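Local coordinates for hydrolase (PDB 5HOE), which acts as a carbohydrate acetylesterase of the SGNH (GDSL-like) hydrolase family, probably cleaving ester bonds, and assembles as an octamer, at residues S18-G23 / I63-S68; D24-G29 / G207-A212. All coordinates share one frame; numbering follows the deposited sequence.

Interaction 1. Residues S18-G23 / I63-S68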
# COMPACT_ATOMS: atom_id res chain seq x y z
N SER A 18 -6.03 38.07 -4.80
CA SER A 18 -5.67 37.16 -3.72
C SER A 18 -4.33 36.51 -4.02
O SER A 18 -4.05 36.09 -5.17
CB SER A 18 -6.76 36.11 -3.55
OG SER A 18 -7.93 36.75 -3.07
N VAL A 19 -3.48 36.46 -2.99
CA VAL A 19 -2.13 35.94 -3.10
C VAL A 19 -1.92 34.91 -1.99
O VAL A 19 -1.98 35.25 -0.80
CB VAL A 19 -1.09 37.06 -3.00
CG1 VAL A 19 0.30 36.48 -3.19
CG2 VAL A 19 -1.37 38.16 -4.04
N LEU A 20 -1.64 33.66 -2.38
CA LEU A 20 -1.38 32.58 -1.44
C LEU A 20 0.13 32.46 -1.21
O LEU A 20 0.90 32.34 -2.17
CB LEU A 20 -1.90 31.26 -2.03
CG LEU A 20 -1.51 29.98 -1.26
CD1 LEU A 20 -2.09 30.04 0.13
CD2 LEU A 20 -1.96 28.70 -1.97
N CYS A 21 0.54 32.49 0.05
CA CYS A 21 1.96 32.40 0.41
C CYS A 21 2.25 31.02 1.01
O CYS A 21 1.90 30.74 2.15
CB CYS A 21 2.32 33.51 1.38
SG CYS A 21 1.99 35.18 0.71
N PHE A 22 2.89 30.16 0.23
CA PHE A 22 3.11 28.76 0.61
C PHE A 22 4.58 28.55 1.00
O PHE A 22 5.47 28.72 0.17
CB PHE A 22 2.72 27.85 -0.55
CG PHE A 22 2.57 26.39 -0.18
CD1 PHE A 22 1.57 25.98 0.70
CD2 PHE A 22 3.38 25.41 -0.74
CE1 PHE A 22 1.41 24.64 1.03
CE2 PHE A 22 3.22 24.08 -0.41
CZ PHE A 22 2.22 23.71 0.46
N GLY A 23 4.82 28.17 2.26
CA GLY A 23 6.19 28.09 2.73
C GLY A 23 6.39 27.22 3.97
O GLY A 23 5.51 26.46 4.39
N ILE A 63 -3.08 35.28 1.88
CA ILE A 63 -3.41 34.03 2.55
C ILE A 63 -2.11 33.36 2.95
O ILE A 63 -1.22 33.16 2.11
CB ILE A 63 -4.21 33.12 1.61
CG1 ILE A 63 -5.50 33.80 1.15
CG2 ILE A 63 -4.53 31.78 2.27
CD1 ILE A 63 -5.96 33.36 -0.19
N GLU A 64 -1.96 33.08 4.24
CA GLU A 64 -0.74 32.47 4.76
C GLU A 64 -0.92 30.96 4.87
O GLU A 64 -1.87 30.49 5.52
CB GLU A 64 -0.43 33.05 6.13
CG GLU A 64 -0.23 34.55 6.13
CD GLU A 64 0.13 35.06 7.51
OE1 GLU A 64 -0.77 35.25 8.34
OE2 GLU A 64 1.32 35.22 7.76
N GLU A 65 -0.00 30.22 4.25
CA GLU A 65 0.12 28.76 4.43
C GLU A 65 1.59 28.40 4.66
O GLU A 65 2.25 27.80 3.80
CB GLU A 65 -0.48 28.00 3.24
CG GLU A 65 -1.99 28.14 3.08
CD GLU A 65 -2.83 27.46 4.14
OE1 GLU A 65 -2.29 26.78 5.03
OE2 GLU A 65 -4.08 27.58 4.04
N GLY A 66 2.10 28.75 5.84
CA GLY A 66 3.46 28.43 6.24
C GLY A 66 3.45 27.34 7.30
O GLY A 66 2.70 27.41 8.27
N LEU A 67 4.31 26.35 7.12
CA LEU A 67 4.39 25.23 8.04
C LEU A 67 5.85 24.93 8.34
O LEU A 67 6.62 24.60 7.43
CB LEU A 67 3.69 24.00 7.45
CG LEU A 67 3.81 22.71 8.26
CD1 LEU A 67 3.12 22.87 9.62
CD2 LEU A 67 3.19 21.55 7.47
N SER A 68 6.23 25.06 9.61
CA SER A 68 7.60 24.74 9.99
C SER A 68 7.97 23.32 9.56
O SER A 68 7.16 22.40 9.65
CB SER A 68 7.74 24.87 11.51
OG SER A 68 7.55 26.23 11.88
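Leu20 lays its CD1 methyl against two side chains of the neighbouring strand, CG of Glu65 at 3.5 Å and CG2 of Ile63 at 3.7 Å. Its CG stands anti to the backbone N (chi1 171°), which carries the methyl across to that strand. Phe22 projects from the same sheet face, and its CD1 lies 3.8 Å from CB of Glu65. The Glu65 chain bends at chi2 (-70°), which brings its carboxylate to Tyr87 and His95, and both hydrogen-bond it. Glu65 of a second subunit lies close by, so this acid sits at a subunit interface. Helix 84-95 covers this face, while Cys21 on the other face packs on helix 48-56. Five backbone hydrogen bonds join residues 18-23 to 63-68. Cys21 N gives the shortest, 2.8 Å to Ile63 O. The last runs from Leu67 N to Gly23 O, 3.0 Å. Gly23 and Gly66 pair side by side with CA atoms 4.5 Å apart. Strand axes 4.6 Å apart and 9° off parallel mark a parallel pair, with strand 60-66 outermost in the sheet of this chain, in the alpha/beta fold of SGNH hydrolases.

Interaction 2. Residues D24-G29 / G207-A212; sequences DSLTWG and GIHLSA. With PO4 (phosphate ion), chain E.
His209 turns the edge of its imidazole toward Ser25, with NE2 of His209 3.0 Å from Ser25 OG. The serine hydroxyl lies close to the ring plane, and so does O3 of a bound phosphate. The hydrogen bond from His209 NE2 to phosphate O3 is short and nearly straight, 2.6 Å and 170°. On one face of the ring, CG2 of Ile208 sits over the centre, 3.6 Å above the plane. Trp30 stacks on the ring, and Asp206 accepts from ND1. In the Ser25 conformer given, OG lies too close to the phosphorus for an ordinary contact, so its exact relation to the ion is doubtful. The backbone N of Ser25 donates to phosphate O1 over 3.2 Å, and Asn108 and Ala69 also bind the ion. Leu26 and Leu210 cross at about a right angle, CD2 of Leu26 lying 4.0 Å from CG of Leu210. Asp24 caps the short helix 25-28 through OD1, 2.9 Å from Leu26 N. An alanine in place of His209 has no imidazole, and would probably leave phosphate O3 without this donor and Asp206 without its partner. The arrangement fits a Ser-His-Asp catalytic triad, with the serine at the start of a helix as in GDSL-type SGNH hydrolases.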
# COMPACT_ATOMS: atom_id res chain seq x y z
N ASP A 24 7.58 27.38 4.55
CA ASP A 24 8.05 26.64 5.73
C ASP A 24 8.14 27.61 6.92
O ASP A 24 7.35 28.56 6.99
CB ASP A 24 9.35 25.90 5.39
CG ASP A 24 10.46 26.82 4.91
OD1 ASP A 24 10.49 28.02 5.28
OD2 ASP A 24 11.31 26.32 4.16
N SER A 25 9.06 27.35 7.87
CA SER A 25 9.19 28.22 9.04
C SER A 25 9.52 29.66 8.66
O SER A 25 9.21 30.59 9.43
CB SER A 25 10.27 27.70 9.99
OG SER A 25 11.52 27.61 9.33
N LEU A 26 10.20 29.87 7.53
CA LEU A 26 10.50 31.25 7.14
C LEU A 26 9.23 32.02 6.84
O LEU A 26 9.20 33.25 7.00
CB LEU A 26 11.40 31.30 5.91
CG LEU A 26 12.70 30.50 5.96
CD1 LEU A 26 13.41 30.56 4.61
CD2 LEU A 26 13.57 30.99 7.10
N THR A 27 8.17 31.32 6.43
CA THR A 27 6.88 31.93 6.13
C THR A 27 5.96 31.90 7.35
O THR A 27 5.29 32.90 7.65
CB THR A 27 6.26 31.22 4.92
OG1 THR A 27 7.11 31.43 3.78
CG2 THR A 27 4.89 31.77 4.61
N TRP A 28 5.92 30.78 8.08
CA TRP A 28 5.20 30.73 9.35
C TRP A 28 5.69 31.83 10.31
O TRP A 28 4.89 32.48 10.98
CB TRP A 28 5.38 29.35 10.00
CG TRP A 28 4.60 29.20 11.30
CD1 TRP A 28 3.26 29.02 11.43
CD2 TRP A 28 5.14 29.21 12.64
NE1 TRP A 28 2.91 28.92 12.75
CE2 TRP A 28 4.04 29.06 13.52
CE3 TRP A 28 6.43 29.37 13.18
CZ2 TRP A 28 4.19 29.03 14.90
CZ3 TRP A 28 6.57 29.35 14.56
CH2 TRP A 28 5.45 29.19 15.41
N GLY A 29 7.00 32.04 10.37
CA GLY A 29 7.56 33.11 11.18
C GLY A 29 8.21 32.62 12.46
O GLY A 29 7.92 33.12 13.55
N GLY A 207 21.32 30.20 12.57
CA GLY A 207 21.83 29.91 11.24
C GLY A 207 20.79 29.44 10.24
O GLY A 207 21.16 29.02 9.13
N ILE A 208 19.49 29.48 10.59
CA ILE A 208 18.41 28.94 9.76
C ILE A 208 17.30 29.98 9.56
O ILE A 208 16.82 30.19 8.45
CB ILE A 208 17.83 27.65 10.40
CG1 ILE A 208 18.88 26.55 10.48
CG2 ILE A 208 16.63 27.15 9.60
CD1 ILE A 208 18.63 25.54 11.56
N HIS A 209 16.89 30.64 10.63
CA HIS A 209 15.74 31.53 10.58
C HIS A 209 16.18 32.99 10.52
O HIS A 209 17.38 33.31 10.48
CB HIS A 209 14.80 31.20 11.74
CG HIS A 209 14.40 29.75 11.79
ND1 HIS A 209 14.95 28.86 12.69
CD2 HIS A 209 13.55 29.04 11.03
CE1 HIS A 209 14.42 27.66 12.49
NE2 HIS A 209 13.59 27.74 11.47
N LEU A 210 15.19 33.89 10.46
CA LEU A 210 15.42 35.30 10.12
C LEU A 210 14.94 36.23 11.23
O LEU A 210 14.04 35.91 12.00
CB LEU A 210 14.72 35.65 8.81
CG LEU A 210 14.82 34.72 7.61
CD1 LEU A 210 13.88 35.19 6.52
CD2 LEU A 210 16.24 34.69 7.14
N SER A 211 15.57 37.40 11.30
CA SER A 211 15.15 38.47 12.19
C SER A 211 13.91 39.17 11.64
O SER A 211 13.58 39.06 10.46
CB SER A 211 16.28 39.48 12.34
OG SER A 211 16.45 40.24 11.16
N ALA A 212 13.24 39.92 12.52
CA ALA A 212 12.08 40.69 12.08
C ALA A 212 12.45 41.69 10.99
O ALA A 212 11.72 41.83 9.99
CB ALA A 212 11.44 41.41 13.28
P PO4 E . 12.40 25.04 9.37
O1 PO4 E . 11.25 25.10 8.39
O2 PO4 E . 13.64 25.59 8.71
O3 PO4 E . 12.18 25.66 10.72
O4 PO4 E . 12.63 23.64 9.82

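The two contacts are centred about 13 Å apart. Interaction 1 lies in the parallel sheet, and interaction 2 sits just past the C-terminal end of its strand 17-23, which runs straight into helix 25-28. In chain order the segments are 18-23, 24-29, 63-68 and 207-212, so the contacts interleave. The last segment arrives from the loop between strand 192-195 and helix 212-229. The contacts also touch. Ser68 OG packs on Ser25 CB at 3.6 Å, and Leu67 O meets Asp24 CB at the same distance. Interaction 1 thus provides the paired strands whose C-terminal ends lead to the probable active site, which interaction 2 completes with the distant histidine loop.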